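Local structure of demethylmenaquinone Methyltransferase (1J3L) at residues Gly65-Arg79 with Val91-Val104. The protein belongs to the RraA-like family of compact alpha/beta proteins and assembles as a trimer. Numbering follows the deposited sequence.
Sequences GGSLRTALLGGNLAR and VHGAVRDTEELREV
Asp-97 meets the start of helix 75-83 through its carboxylate: OD2, using the anti lone pair, accepts the N-H of Gly-75, the first residue of the helix, at 2.7 Å from Gly-75 N in an almost straight bond. Water 2 and water 4 also donate to OD2, so three donors grip this oxygen. Farther along the helix, Arg-79 forms a salt bridge with Glu-100. Arg-79 NH1 donates to Glu-100 OE1 at 2.8 Å; OE1 lies in the guanidinium plane, but NH1 comes to the anti side of OE1, 29° out of the carboxylate plane, while NH2 adds a weak second bond. A bend at chi3 (-75°) folds the arginine back, and Gly-75 O sits over one guanidinium face. Water 4 links the guanidinium, Glu-100 and Asp-97.

The backbones contribute Leu-72 N to Ala-94 O (2.9 Å) and Arg-96 N to Leu-73 O (2.9 Å). Water 1 bridges Thr-70 O and Ala-94 N. These bonds tie the loop and helix start of a beta-alpha-beta unit (strand 58-63, helix 75-83, strand 88-92) to the chain leaving its second parallel strand.

Among apolar contacts, Leu-101 CD2 presses on Ala-78 CB at a tight 3.5 Å and meets Leu-73 CD2, with Leu-108 of strand 107-110 packing beside it. Ala-71 CB rests against the aliphatic part of Arg-96, whose guanidinium goes on to Pro-115 O and to Asp-10 of a second subunit. At the far end, Gly-66 CA makes a CH-pi contact over the His-92 ring, 3.9 Å from its centroid.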
# COMPACT_ATOMS: atom_id res chain seq x y z
N GLY A 65 -2.12 10.34 15.46
CA GLY A 65 -2.14 9.10 16.21
C GLY A 65 -2.31 7.94 15.25
O GLY A 65 -2.56 6.81 15.67
N GLY A 66 -2.17 8.23 13.96
CA GLY A 66 -2.30 7.21 12.93
C GLY A 66 -3.72 6.79 12.64
O GLY A 66 -3.94 5.87 11.85
N SER A 67 -4.70 7.44 13.27
CA SER A 67 -6.10 7.08 13.05
C SER A 67 -6.58 7.27 11.62
O SER A 67 -6.24 8.24 10.96
CB SER A 67 -7.01 7.88 13.96
OG SER A 67 -8.36 7.59 13.67
N LEU A 68 -7.42 6.34 11.16
CA LEU A 68 -7.97 6.39 9.81
C LEU A 68 -9.49 6.56 9.89
O LEU A 68 -10.19 6.50 8.87
CB LEU A 68 -7.63 5.10 9.06
CG LEU A 68 -6.19 4.55 9.17
CD1 LEU A 68 -6.14 3.20 8.50
CD2 LEU A 68 -5.18 5.51 8.54
N ARG A 69 -9.99 6.77 11.11
CA ARG A 69 -11.42 6.94 11.36
C ARG A 69 -12.00 8.23 10.81
O ARG A 69 -13.14 8.25 10.36
CB ARG A 69 -11.71 6.91 12.86
CG ARG A 69 -11.90 5.55 13.52
CD ARG A 69 -12.11 5.80 15.01
NE ARG A 69 -12.51 4.63 15.79
CZ ARG A 69 -12.70 4.66 17.11
NH1 ARG A 69 -12.52 5.80 17.78
NH2 ARG A 69 -13.07 3.57 17.76
N THR A 70 -11.23 9.31 10.88
CA THR A 70 -11.72 10.59 10.38
C THR A 70 -10.63 11.32 9.60
O THR A 70 -9.44 11.03 9.76
CB THR A 70 -12.22 11.51 11.55
OG1 THR A 70 -11.12 11.96 12.35
CG2 THR A 70 -13.21 10.76 12.44
N ALA A 71 -11.04 12.25 8.75
CA ALA A 71 -10.10 13.01 7.94
C ALA A 71 -9.65 14.27 8.67
O ALA A 71 -10.47 15.00 9.24
CB ALA A 71 -10.75 13.39 6.61
N LEU A 72 -8.34 14.51 8.66
CA LEU A 72 -7.79 15.69 9.31
C LEU A 72 -7.66 16.82 8.31
O LEU A 72 -7.46 17.97 8.68
CB LEU A 72 -6.43 15.37 9.93
CG LEU A 72 -6.52 14.31 11.03
CD1 LEU A 72 -5.17 14.06 11.63
CD2 LEU A 72 -7.49 14.80 12.09
N LEU A 73 -7.80 16.49 7.03
CA LEU A 73 -7.69 17.51 6.01
C LEU A 73 -8.52 17.13 4.78
O LEU A 73 -8.49 15.98 4.32
CB LEU A 73 -6.22 17.71 5.65
CG LEU A 73 -5.83 19.05 5.03
CD1 LEU A 73 -4.37 19.34 5.31
CD2 LEU A 73 -6.10 19.02 3.55
N GLY A 74 -9.29 18.09 4.29
CA GLY A 74 -10.12 17.85 3.13
C GLY A 74 -9.75 18.79 2.01
O GLY A 74 -8.68 19.42 2.03
N GLY A 75 -10.62 18.88 1.01
CA GLY A 75 -10.35 19.76 -0.11
C GLY A 75 -10.18 21.21 0.31
O GLY A 75 -9.30 21.90 -0.19
N ASN A 76 -11.02 21.67 1.23
CA ASN A 76 -10.97 23.05 1.69
C ASN A 76 -9.64 23.43 2.35
O ASN A 76 -9.04 24.43 2.00
CB ASN A 76 -12.11 23.35 2.67
CG ASN A 76 -13.48 23.23 2.02
OD1 ASN A 76 -13.69 23.66 0.89
ND2 ASN A 76 -14.44 22.66 2.75
N LEU A 77 -9.21 22.63 3.32
CA LEU A 77 -7.95 22.92 4.00
C LEU A 77 -6.76 22.82 3.06
O LEU A 77 -5.81 23.58 3.17
CB LEU A 77 -7.76 22.00 5.21
CG LEU A 77 -8.70 22.30 6.38
CD1 LEU A 77 -8.36 21.40 7.55
CD2 LEU A 77 -8.57 23.77 6.81
N ALA A 78 -6.81 21.88 2.12
CA ALA A 78 -5.71 21.74 1.18
C ALA A 78 -5.54 23.05 0.41
O ALA A 78 -4.43 23.58 0.30
CB ALA A 78 -5.98 20.59 0.22
N ARG A 79 -6.65 23.56 -0.11
CA ARG A 79 -6.63 24.80 -0.86
C ARG A 79 -6.21 25.96 0.04
O ARG A 79 -5.49 26.83 -0.39
CB ARG A 79 -8.01 25.09 -1.46
CG ARG A 79 -8.44 24.09 -2.54
CD ARG A 79 -9.79 24.45 -3.21
NE ARG A 79 -10.99 24.19 -2.39
CZ ARG A 79 -11.63 23.03 -2.32
NH1 ARG A 79 -11.19 22.01 -3.04
NH2 ARG A 79 -12.68 22.87 -1.52
N VAL A 91 0.49 13.99 6.89
CA VAL A 91 -0.47 13.53 7.88
C VAL A 91 -0.26 12.09 8.34
O VAL A 91 -0.39 11.16 7.54
CB VAL A 91 -1.93 13.67 7.35
CG1 VAL A 91 -2.92 13.24 8.42
CG2 VAL A 91 -2.19 15.10 6.94
N HIS A 92 0.08 11.93 9.61
CA HIS A 92 0.21 10.59 10.16
C HIS A 92 -1.22 10.32 10.56
O HIS A 92 -1.59 10.47 11.73
CB HIS A 92 1.10 10.55 11.40
CG HIS A 92 1.32 9.17 11.92
ND1 HIS A 92 1.27 8.86 13.27
CD2 HIS A 92 1.60 8.01 11.29
CE1 HIS A 92 1.51 7.58 13.44
NE2 HIS A 92 1.72 7.03 12.25
N GLY A 93 -2.03 9.95 9.57
CA GLY A 93 -3.44 9.70 9.78
C GLY A 93 -4.14 9.79 8.43
O GLY A 93 -3.50 9.55 7.39
N ALA A 94 -5.42 10.15 8.42
CA ALA A 94 -6.15 10.20 7.17
C ALA A 94 -6.62 11.58 6.70
O ALA A 94 -6.65 12.54 7.47
CB ALA A 94 -7.35 9.25 7.24
N VAL A 95 -6.97 11.63 5.42
CA VAL A 95 -7.46 12.83 4.75
C VAL A 95 -8.70 12.44 3.92
O VAL A 95 -9.09 11.27 3.94
CB VAL A 95 -6.37 13.42 3.79
CG1 VAL A 95 -5.08 13.73 4.56
CG2 VAL A 95 -6.09 12.45 2.64
N ARG A 96 -9.33 13.40 3.23
CA ARG A 96 -10.48 13.08 2.37
C ARG A 96 -10.59 14.03 1.17
O ARG A 96 -9.88 15.03 1.09
CB ARG A 96 -11.79 13.05 3.18
CG ARG A 96 -12.33 14.38 3.65
CD ARG A 96 -13.62 14.15 4.42
NE ARG A 96 -14.37 15.39 4.60
CZ ARG A 96 -15.67 15.44 4.84
NH1 ARG A 96 -16.37 14.31 4.93
NH2 ARG A 96 -16.28 16.61 4.96
N ASP A 97 -11.50 13.72 0.24
CA ASP A 97 -11.70 14.50 -1.00
C ASP A 97 -10.47 14.31 -1.88
O ASP A 97 -10.00 15.24 -2.53
CB ASP A 97 -11.86 16.01 -0.75
CG ASP A 97 -12.95 16.33 0.25
OD1 ASP A 97 -13.90 15.54 0.42
OD2 ASP A 97 -12.85 17.41 0.87
N THR A 98 -9.96 13.09 -1.91
CA THR A 98 -8.80 12.78 -2.71
C THR A 98 -8.82 13.40 -4.11
O THR A 98 -7.80 13.91 -4.57
CB THR A 98 -8.60 11.26 -2.82
OG1 THR A 98 -9.84 10.64 -3.12
CG2 THR A 98 -8.09 10.70 -1.51
N GLU A 99 -9.96 13.37 -4.80
CA GLU A 99 -10.00 13.96 -6.14
C GLU A 99 -9.63 15.45 -6.08
O GLU A 99 -8.95 15.96 -6.95
CB GLU A 99 -11.39 13.81 -6.79
CG GLU A 99 -11.36 14.15 -8.30
CD GLU A 99 -12.73 14.23 -8.95
OE1 GLU A 99 -13.59 13.36 -8.67
OE2 GLU A 99 -12.94 15.15 -9.77
N GLU A 100 -10.09 16.14 -5.04
CA GLU A 100 -9.76 17.56 -4.89
C GLU A 100 -8.31 17.80 -4.42
O GLU A 100 -7.66 18.75 -4.87
CB GLU A 100 -10.74 18.24 -3.93
CG GLU A 100 -12.15 18.42 -4.48
CD GLU A 100 -13.12 18.87 -3.41
OE1 GLU A 100 -12.75 19.75 -2.60
OE2 GLU A 100 -14.27 18.37 -3.37
N LEU A 101 -7.80 16.95 -3.55
CA LEU A 101 -6.44 17.12 -3.04
C LEU A 101 -5.42 17.06 -4.18
O LEU A 101 -4.47 17.85 -4.20
CB LEU A 101 -6.12 16.03 -2.00
CG LEU A 101 -7.00 15.96 -0.74
CD1 LEU A 101 -6.46 14.86 0.17
CD2 LEU A 101 -7.03 17.30 0.01
N ARG A 102 -5.64 16.13 -5.11
CA ARG A 102 -4.76 15.91 -6.25
C ARG A 102 -4.56 17.15 -7.12
O ARG A 102 -3.53 17.30 -7.77
CB ARG A 102 -5.31 14.79 -7.13
CG ARG A 102 -4.39 14.35 -8.24
CD ARG A 102 -3.29 13.43 -7.70
NE ARG A 102 -2.32 13.07 -8.73
CZ ARG A 102 -1.49 13.94 -9.31
NH1 ARG A 102 -1.51 15.22 -8.95
NH2 ARG A 102 -0.65 13.53 -10.25
N GLU A 103 -5.55 18.03 -7.12
CA GLU A 103 -5.52 19.24 -7.92
C GLU A 103 -4.87 20.47 -7.28
O GLU A 103 -4.76 21.50 -7.92
CB GLU A 103 -6.96 19.59 -8.34
CG GLU A 103 -7.49 18.63 -9.38
CD GLU A 103 -8.96 18.82 -9.68
OE1 GLU A 103 -9.39 19.98 -9.88
OE2 GLU A 103 -9.68 17.81 -9.72
N VAL A 104 -4.45 20.35 -6.02
CA VAL A 104 -3.81 21.46 -5.31
C VAL A 104 -2.30 21.30 -5.44
O VAL A 104 -1.75 20.25 -5.10
CB VAL A 104 -4.20 21.47 -3.82
CG1 VAL A 104 -3.63 22.71 -3.13
CG2 VAL A 104 -5.72 21.43 -3.68
O HOH W 1 -7.04 10.57 11.20
O HOH W 2 -13.74 19.74 2.18
O HOH W 3 -8.57 21.39 -5.04
O HOH W 4 -13.85 20.28 -0.28